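Long-range contact in estrogen receptor (Crassostrea gigas, PDB 4N1Y), which probably acts as a nuclear-receptor transcription factor of the steroid hormone receptor family, with constitutive activity in place of hormone-switched activation: residues I10-E23 with R47-P60. Residues are numbered along the deposited sequence; the frame is centred on the assembly and turned at random.
Sequences ILQALNKAALPVLE and RELVHLINWAKNVP
Apolar packing runs from I10 against P60 to L22 against H51, where the end of helix 7-15 and the extended chain after it lie antiparallel to the end of helix 34-56 and the type I beta turn A56-V59 that leaves it. At the helical end, I10 CG1 meets P60 CG at 4.0 Å, the side chains crossing at about a right angle. L14 reaches in with CD2, 3.7 Å from V59 CG2, while A13 CB lies by the proline ring. The indole of W55 stands between two aliphatic groups: L19 CD1 over one face, 3.6 Å from the five-membered ring centroid and 23° off its normal, and V59 CG2 over the other. Its CG is anti to the backbone N (chi1 163°), which swings the indole up to the 10-23 chain, its edge at CD1 facing A17 O. The other branch of L19, CD2, touches L52 CD2 at 3.6 Å. The contact belongs to the alpha-helical sandwich of nuclear receptor ligand-binding domains; L14 and W55 also reach helix 137-149, and L19 and L52 helix 67-89. Farther along, P20 CG makes a CH-pi contact over one face of the H51 imidazole, 4.2 Å from its centroid. L22 drops its fork between H51 and R47: CD1 approaches H51 CD2 obliquely and touches E48 CG (3.4 Å), the leucine and glutamate chains running oppositely, whereas CD2 lies against H51 NE2 (3.4 Å) and over a face of the R47 guanidinium. The arginine chain bends at chi3 (-41°), bringing NH2 beside E23 O, though at a poor angle for hydrogen bonding.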
ATOM      1  N   ILE B  10     -13.477  18.984 -11.248  1.00 58.54           N
ATOM      2  CA  ILE B  10     -12.558  18.478 -10.241  1.00 55.41           C
ATOM      3  C   ILE B  10     -11.154  19.035 -10.478  1.00 65.61           C
ATOM      4  O   ILE B  10     -10.506  19.528  -9.545  1.00 65.41           O
ATOM      5  CB  ILE B  10     -12.516  16.935 -10.249  1.00 49.88           C
ATOM      6  CG1 ILE B  10     -13.830  16.361  -9.737  1.00 54.37           C
ATOM      7  CG2 ILE B  10     -11.371  16.407  -9.387  1.00 46.73           C
ATOM      8  CD1 ILE B  10     -13.937  14.874  -9.950  1.00 63.09           C
ATOM      9  N   LEU B  11     -10.699  18.974 -11.732  1.00 68.72           N
ATOM     10  CA  LEU B  11      -9.337  19.381 -12.065  1.00 64.11           C
ATOM     11  C   LEU B  11      -9.094  20.872 -11.881  1.00 61.43           C
ATOM     12  O   LEU B  11      -8.038  21.283 -11.386  1.00 65.11           O
ATOM     13  CB  LEU B  11      -8.982  18.971 -13.493  1.00 59.72           C
ATOM     14  CG  LEU B  11      -8.372  17.567 -13.555  1.00 55.54           C
ATOM     15  CD1 LEU B  11      -7.966  17.187 -14.967  1.00 56.30           C
ATOM     16  CD2 LEU B  11      -7.207  17.427 -12.588  1.00 56.75           C
ATOM     17  N   GLN B  12     -10.055  21.685 -12.290  1.00 61.33           N
ATOM     18  CA  GLN B  12      -9.949  23.110 -12.038  1.00 59.75           C
ATOM     19  C   GLN B  12      -9.861  23.363 -10.547  1.00 66.05           C
ATOM     20  O   GLN B  12      -9.002  24.112 -10.106  1.00 76.50           O
ATOM     21  CB  GLN B  12     -11.116  23.862 -12.658  1.00 56.59           C
ATOM     22  CG  GLN B  12     -11.037  23.873 -14.170  1.00 68.15           C
ATOM     23  CD  GLN B  12     -12.228  24.553 -14.818  1.00 85.30           C
ATOM     24  OE1 GLN B  12     -13.317  24.599 -14.245  1.00 91.16           O
ATOM     25  NE2 GLN B  12     -12.019  25.111 -16.010  1.00 84.07           N
ATOM     26  N   ALA B  13     -10.706  22.691  -9.774  1.00 56.48           N
ATOM     27  CA  ALA B  13     -10.731  22.890  -8.332  1.00 54.56           C
ATOM     28  C   ALA B  13      -9.368  22.531  -7.734  1.00 60.49           C
ATOM     29  O   ALA B  13      -8.740  23.349  -7.052  1.00 63.54           O
ATOM     30  CB  ALA B  13     -11.843  22.057  -7.694  1.00 47.34           C
ATOM     31  N   LEU B  14      -8.915  21.311  -8.005  1.00 53.42           N
ATOM     32  CA  LEU B  14      -7.612  20.850  -7.551  1.00 49.72           C
ATOM     33  C   LEU B  14      -6.460  21.742  -8.029  1.00 62.40           C
ATOM     34  O   LEU B  14      -5.437  21.869  -7.353  1.00 62.71           O
ATOM     35  CB  LEU B  14      -7.384  19.413  -8.017  1.00 41.92           C
ATOM     36  CG  LEU B  14      -8.340  18.371  -7.434  1.00 44.40           C
ATOM     37  CD1 LEU B  14      -7.890  16.992  -7.838  1.00 52.58           C
ATOM     38  CD2 LEU B  14      -8.428  18.454  -5.908  1.00 37.92           C
ATOM     39  N   ASN B  15      -6.603  22.332  -9.210  1.00 65.96           N
ATOM     40  CA  ASN B  15      -5.530  23.162  -9.723  1.00 67.99           C
ATOM     41  C   ASN B  15      -5.472  24.555  -9.103  1.00 67.44           C
ATOM     42  O   ASN B  15      -4.378  25.092  -8.924  1.00 70.73           O
ATOM     43  CB  ASN B  15      -5.634  23.267 -11.238  1.00 70.85           C
ATOM     44  CG  ASN B  15      -4.725  22.287 -11.937  1.00 71.18           C
ATOM     45  OD1 ASN B  15      -3.519  22.505 -12.048  1.00 75.26           O
ATOM     46  ND2 ASN B  15      -5.294  21.173 -12.380  1.00 72.01           N
ATOM     47  N   LYS B  16      -6.618  25.161  -8.784  1.00 64.52           N
ATOM     48  CA  LYS B  16      -6.549  26.468  -8.128  1.00 66.62           C
ATOM     49  C   LYS B  16      -6.314  26.272  -6.627  1.00 61.54           C
ATOM     50  O   LYS B  16      -6.343  27.224  -5.856  1.00 59.43           O
ATOM     51  CB  LYS B  16      -7.818  27.331  -8.350  1.00 73.19           C
ATOM     52  CG  LYS B  16      -9.153  26.599  -8.552  1.00 72.11           C
ATOM     53  CD  LYS B  16     -10.321  27.561  -8.898  1.00 97.76           C
ATOM     54  CE  LYS B  16     -11.709  26.889  -8.776  1.00 93.02           C
ATOM     55  NZ  LYS B  16     -12.180  26.675  -7.374  1.00 92.72           N
ATOM     56  N   ALA B  17      -6.002  25.050  -6.223  1.00 61.62           N
ATOM     57  CA  ALA B  17      -5.714  24.766  -4.829  1.00 61.87           C
ATOM     58  C   ALA B  17      -4.376  24.060  -4.737  1.00 72.42           C
ATOM     59  O   ALA B  17      -4.028  23.489  -3.696  1.00 73.87           O
ATOM     60  CB  ALA B  17      -6.810  23.926  -4.218  1.00 51.67           C
ATOM     61  N   ALA B  18      -3.639  24.092  -5.849  1.00 72.42           N
ATOM     62  CA  ALA B  18      -2.326  23.468  -5.907  1.00 70.21           C
ATOM     63  C   ALA B  18      -1.421  24.034  -4.825  1.00 81.09           C
ATOM     64  O   ALA B  18      -1.301  25.250  -4.645  1.00 84.62           O
ATOM     65  CB  ALA B  18      -1.698  23.656  -7.279  1.00 65.63           C
ATOM     66  N   LEU B  19      -0.781  23.114  -4.119  1.00 84.83           N
ATOM     67  CA  LEU B  19       0.145  23.419  -3.045  1.00 78.61           C
ATOM     68  C   LEU B  19       1.273  24.318  -3.557  1.00 87.20           C
ATOM     69  O   LEU B  19       1.823  24.060  -4.626  1.00 92.58           O
ATOM     70  CB  LEU B  19       0.709  22.113  -2.487  1.00 72.48           C
ATOM     71  CG  LEU B  19      -0.120  21.324  -1.471  1.00 76.85           C
ATOM     72  CD1 LEU B  19      -1.377  20.754  -2.115  1.00 76.63           C
ATOM     73  CD2 LEU B  19       0.712  20.197  -0.882  1.00 77.63           C
ATOM     74  N   PRO B  20       1.619  25.387  -2.820  1.00 91.76           N
ATOM     75  CA  PRO B  20       2.779  26.093  -3.364  1.00 90.52           C
ATOM     76  C   PRO B  20       4.015  25.303  -2.983  1.00 88.99           C
ATOM     77  O   PRO B  20       3.905  24.436  -2.118  1.00 93.33           O
ATOM     78  CB  PRO B  20       2.730  27.438  -2.649  1.00 93.40           C
ATOM     79  CG  PRO B  20       2.157  27.087  -1.292  1.00 91.22           C
ATOM     80  CD  PRO B  20       1.178  25.949  -1.529  1.00 91.07           C
ATOM     81  N   VAL B  21       5.170  25.585  -3.571  1.00 85.67           N
ATOM     82  CA  VAL B  21       6.375  24.900  -3.120  1.00 81.49           C
ATOM     83  C   VAL B  21       7.058  25.704  -2.035  1.00 81.54           C
ATOM     84  O   VAL B  21       7.278  26.905  -2.172  1.00 81.48           O
ATOM     85  CB  VAL B  21       7.340  24.601  -4.254  1.00 85.00           C
ATOM     86  CG1 VAL B  21       7.728  23.124  -4.196  1.00 71.30           C
ATOM     87  CG2 VAL B  21       6.693  24.929  -5.583  1.00 90.62           C
ATOM     88  N   LEU B  22       7.412  25.015  -0.962  1.00 86.35           N
ATOM     89  CA  LEU B  22       7.976  25.656   0.213  1.00 87.63           C
ATOM     90  C   LEU B  22       9.492  25.533   0.264  1.00 85.49           C
ATOM     91  O   LEU B  22      10.061  24.503  -0.086  1.00 89.33           O
ATOM     92  CB  LEU B  22       7.364  25.066   1.482  1.00 81.50           C
ATOM     93  CG  LEU B  22       5.854  25.247   1.627  1.00 77.18           C
ATOM     94  CD1 LEU B  22       5.349  24.356   2.732  1.00 74.68           C
ATOM     95  CD2 LEU B  22       5.469  26.701   1.881  1.00 72.00           C
ATOM     96  N   GLU B  23      10.130  26.610   0.701  1.00 81.90           N
ATOM     97  CA  GLU B  23      11.561  26.633   0.896  1.00 83.82           C
ATOM     98  C   GLU B  23      11.825  26.023   2.261  1.00 93.03           C
ATOM     99  O   GLU B  23      10.962  26.092   3.135  1.00 99.44           O
ATOM    100  CB  GLU B  23      12.077  28.071   0.886  1.00 80.72           C
ATOM    101  CG  GLU B  23      11.948  28.796  -0.425  1.00 85.87           C
ATOM    102  CD  GLU B  23      12.928  28.319  -1.454  1.00 98.75           C
ATOM    103  OE1 GLU B  23      13.785  27.475  -1.116  1.00102.50           O
ATOM    104  OE2 GLU B  23      12.847  28.806  -2.602  1.00103.20           O
ATOM    105  N   ARG B  47       5.064  22.554   7.821  1.00 64.41           N
ATOM    106  CA  ARG B  47       4.548  23.641   6.998  1.00 60.50           C
ATOM    107  C   ARG B  47       3.753  23.051   5.829  1.00 65.88           C
ATOM    108  O   ARG B  47       2.663  23.516   5.513  1.00 62.89           O
ATOM    109  CB  ARG B  47       5.689  24.528   6.503  1.00 51.85           C
ATOM    110  CG  ARG B  47       6.477  25.175   7.634  1.00 62.93           C
ATOM    111  CD  ARG B  47       7.252  26.416   7.173  1.00 77.93           C
ATOM    112  NE  ARG B  47       7.863  26.212   5.859  1.00 84.57           N
ATOM    113  CZ  ARG B  47       8.056  27.167   4.956  1.00 84.44           C
ATOM    114  NH1 ARG B  47       7.690  28.419   5.213  1.00 85.45           N
ATOM    115  NH2 ARG B  47       8.622  26.869   3.795  1.00 80.56           N
ATOM    116  N   GLU B  48       4.268  21.985   5.226  1.00 66.98           N
ATOM    117  CA  GLU B  48       3.576  21.368   4.105  1.00 70.24           C
ATOM    118  C   GLU B  48       2.301  20.721   4.663  1.00 70.84           C
ATOM    119  O   GLU B  48       1.294  20.590   3.965  1.00 70.26           O
ATOM    120  CB  GLU B  48       4.476  20.355   3.353  1.00 52.90           C
ATOM    121  CG  GLU B  48       5.814  20.969   2.823  1.00112.06           C
ATOM    122  CD  GLU B  48       6.758  19.988   2.082  1.00111.57           C
ATOM    123  OE1 GLU B  48       6.707  18.761   2.340  1.00111.79           O
ATOM    124  OE2 GLU B  48       7.597  20.467   1.274  1.00104.57           O
ATOM    125  N   LEU B  49       2.342  20.343   5.937  1.00 62.89           N
ATOM    126  CA  LEU B  49       1.181  19.748   6.581  1.00 66.18           C
ATOM    127  C   LEU B  49       0.002  20.720   6.707  1.00 70.32           C
ATOM    128  O   LEU B  49      -1.134  20.365   6.388  1.00 78.94           O
ATOM    129  CB  LEU B  49       1.568  19.208   7.957  1.00 71.95           C
ATOM    130  CG  LEU B  49       0.537  18.314   8.654  1.00 73.49           C
ATOM    131  CD1 LEU B  49       0.076  17.186   7.747  1.00 68.23           C
ATOM    132  CD2 LEU B  49       1.098  17.757   9.965  1.00 76.36           C
ATOM    133  N   VAL B  50       0.268  21.939   7.166  1.00 64.02           N
ATOM    134  CA  VAL B  50      -0.762  22.976   7.235  1.00 46.99           C
ATOM    135  C   VAL B  50      -1.375  23.239   5.862  1.00 49.92           C
ATOM    136  O   VAL B  50      -2.574  23.442   5.728  1.00 51.86           O
ATOM    137  CB  VAL B  50      -0.216  24.293   7.789  1.00 49.86           C
ATOM    138  CG1 VAL B  50      -1.281  25.361   7.722  1.00 55.68           C
ATOM    139  CG2 VAL B  50       0.244  24.115   9.226  1.00 51.21           C
ATOM    140  N   HIS B  51      -0.525  23.257   4.845  1.00 55.89           N
ATOM    141  CA  HIS B  51      -0.956  23.458   3.472  1.00 49.60           C
ATOM    142  C   HIS B  51      -1.868  22.347   2.965  1.00 51.20           C
ATOM    143  O   HIS B  51      -2.864  22.629   2.305  1.00 58.88           O
ATOM    144  CB  HIS B  51       0.267  23.587   2.572  1.00 50.67           C
ATOM    145  CG  HIS B  51       0.965  24.905   2.695  1.00 58.42           C
ATOM    146  ND1 HIS B  51       0.413  26.088   2.259  1.00 62.87           N
ATOM    147  CD2 HIS B  51       2.173  25.225   3.214  1.00 72.22           C
ATOM    148  CE1 HIS B  51       1.252  27.082   2.501  1.00 71.55           C
ATOM    149  NE2 HIS B  51       2.327  26.585   3.080  1.00 78.86           N
ATOM    150  N   LEU B  52      -1.529  21.096   3.276  1.00 53.78           N
ATOM    151  CA  LEU B  52      -2.339  19.936   2.878  1.00 49.99           C
ATOM    152  C   LEU B  52      -3.761  20.038   3.396  1.00 54.53           C
ATOM    153  O   LEU B  52      -4.729  19.884   2.653  1.00 64.52           O
ATOM    154  CB  LEU B  52      -1.737  18.643   3.419  1.00 47.76           C
ATOM    155  CG  LEU B  52      -0.488  18.071   2.775  1.00 64.41           C
ATOM    156  CD1 LEU B  52      -0.130  16.805   3.515  1.00 75.37           C
ATOM    157  CD2 LEU B  52      -0.725  17.780   1.310  1.00 59.40           C
ATOM    158  N   ILE B  53      -3.854  20.266   4.698  1.00 48.04           N
ATOM    159  CA  ILE B  53      -5.103  20.468   5.400  1.00 50.67           C
ATOM    160  C   ILE B  53      -5.987  21.528   4.735  1.00 70.31           C
ATOM    161  O   ILE B  53      -7.206  21.347   4.581  1.00 77.86           O
ATOM    162  CB  ILE B  53      -4.794  20.857   6.839  1.00 46.35           C
ATOM    163  CG1 ILE B  53      -4.065  19.694   7.513  1.00 49.56           C
ATOM    164  CG2 ILE B  53      -6.058  21.336   7.573  1.00 45.25           C
ATOM    165  CD1 ILE B  53      -3.518  20.027   8.874  1.00 52.31           C
ATOM    166  N   ASN B  54      -5.371  22.642   4.351  1.00 68.17           N
ATOM    167  CA  ASN B  54      -6.099  23.716   3.687  1.00 70.68           C
ATOM    168  C   ASN B  54      -6.507  23.255   2.295  1.00 66.67           C
ATOM    169  O   ASN B  54      -7.591  23.555   1.785  1.00 67.07           O
ATOM    170  CB  ASN B  54      -5.237  24.976   3.608  1.00 78.74           C
ATOM    171  CG  ASN B  54      -5.062  25.649   4.962  1.00 89.23           C
ATOM    172  OD1 ASN B  54      -5.769  25.332   5.921  1.00 94.36           O
ATOM    173  ND2 ASN B  54      -4.131  26.598   5.040  1.00 87.45           N
ATOM    174  N   TRP B  55      -5.608  22.493   1.699  1.00 59.04           N
ATOM    175  CA  TRP B  55      -5.796  21.973   0.373  1.00 55.46           C
ATOM    176  C   TRP B  55      -6.903  20.934   0.322  1.00 58.18           C
ATOM    177  O   TRP B  55      -7.719  20.937  -0.595  1.00 67.34           O
ATOM    178  CB  TRP B  55      -4.481  21.368  -0.107  1.00 53.40           C
ATOM    179  CG  TRP B  55      -4.649  20.484  -1.250  1.00 44.89           C
ATOM    180  CD1 TRP B  55      -4.747  20.838  -2.556  1.00 49.55           C
ATOM    181  CD2 TRP B  55      -4.793  19.072  -1.194  1.00 38.57           C
ATOM    182  NE1 TRP B  55      -4.917  19.722  -3.331  1.00 56.15           N
ATOM    183  CE2 TRP B  55      -4.953  18.622  -2.517  1.00 41.58           C
ATOM    184  CE3 TRP B  55      -4.792  18.140  -0.150  1.00 38.82           C
ATOM    185  CZ2 TRP B  55      -5.113  17.274  -2.832  1.00 33.93           C
ATOM    186  CZ3 TRP B  55      -4.949  16.797  -0.464  1.00 41.54           C
ATOM    187  CH2 TRP B  55      -5.109  16.378  -1.802  1.00 36.29           C
ATOM    188  N   ALA B  56      -6.933  20.052   1.315  1.00 52.52           N
ATOM    189  CA  ALA B  56      -7.921  18.978   1.366  1.00 53.73           C
ATOM    190  C   ALA B  56      -9.343  19.521   1.295  1.00 58.86           C
ATOM    191  O   ALA B  56     -10.202  18.987   0.581  1.00 53.14           O
ATOM    192  CB  ALA B  56      -7.742  18.159   2.623  1.00 50.55           C
ATOM    193  N   LYS B  57      -9.575  20.613   2.011  1.00 57.31           N
ATOM    194  CA  LYS B  57     -10.907  21.182   2.106  1.00 63.81           C
ATOM    195  C   LYS B  57     -11.365  21.662   0.726  1.00 67.94           C
ATOM    196  O   LYS B  57     -12.559  21.895   0.489  1.00 68.49           O
ATOM    197  CB  LYS B  57     -10.915  22.298   3.151  1.00 54.88           C
ATOM    198  CG  LYS B  57     -10.512  21.747   4.513  1.00 61.64           C
ATOM    199  CD  LYS B  57     -10.514  22.775   5.621  1.00 67.48           C
ATOM    200  CE  LYS B  57     -10.114  22.107   6.931  1.00 70.86           C
ATOM    201  NZ  LYS B  57      -9.996  23.065   8.062  1.00 77.04           N
ATOM    202  N   ASN B  58     -10.415  21.753  -0.200  1.00 60.89           N
ATOM    203  CA  ASN B  58     -10.735  22.135  -1.563  1.00 57.04           C
ATOM    204  C   ASN B  58     -11.042  20.935  -2.433  1.00 53.32           C
ATOM    205  O   ASN B  58     -11.560  21.099  -3.530  1.00 58.08           O
ATOM    206  CB  ASN B  58      -9.587  22.918  -2.202  1.00 57.88           C
ATOM    207  CG  ASN B  58      -9.439  24.303  -1.634  1.00 75.61           C
ATOM    208  OD1 ASN B  58      -9.321  24.487  -0.425  1.00 87.07           O
ATOM    209  ND2 ASN B  58      -9.464  25.296  -2.508  1.00 84.36           N
ATOM    210  N   VAL B  59     -10.723  19.730  -1.965  1.00 49.90           N
ATOM    211  CA  VAL B  59     -11.054  18.551  -2.755  1.00 51.00           C
ATOM    212  C   VAL B  59     -12.567  18.379  -2.745  1.00 59.17           C
ATOM    213  O   VAL B  59     -13.169  18.202  -1.692  1.00 56.77           O
ATOM    214  CB  VAL B  59     -10.338  17.308  -2.251  1.00 50.55           C
ATOM    215  CG1 VAL B  59     -10.714  16.117  -3.102  1.00 55.31           C
ATOM    216  CG2 VAL B  59      -8.817  17.534  -2.299  1.00 43.27           C
ATOM    217  N   PRO B  60     -13.187  18.466  -3.932  1.00 62.23           N
ATOM    218  CA  PRO B  60     -14.645  18.533  -4.049  1.00 66.56           C
ATOM    219  C   PRO B  60     -15.319  17.365  -3.352  1.00 69.84           C
ATOM    220  O   PRO B  60     -15.001  16.205  -3.617  1.00 67.25           O
ATOM    221  CB  PRO B  60     -14.894  18.508  -5.561  1.00 60.93           C
ATOM    222  CG  PRO B  60     -13.617  18.075  -6.160  1.00 63.97           C
ATOM    223  CD  PRO B  60     -12.533  18.506  -5.247  1.00 62.53           C
TER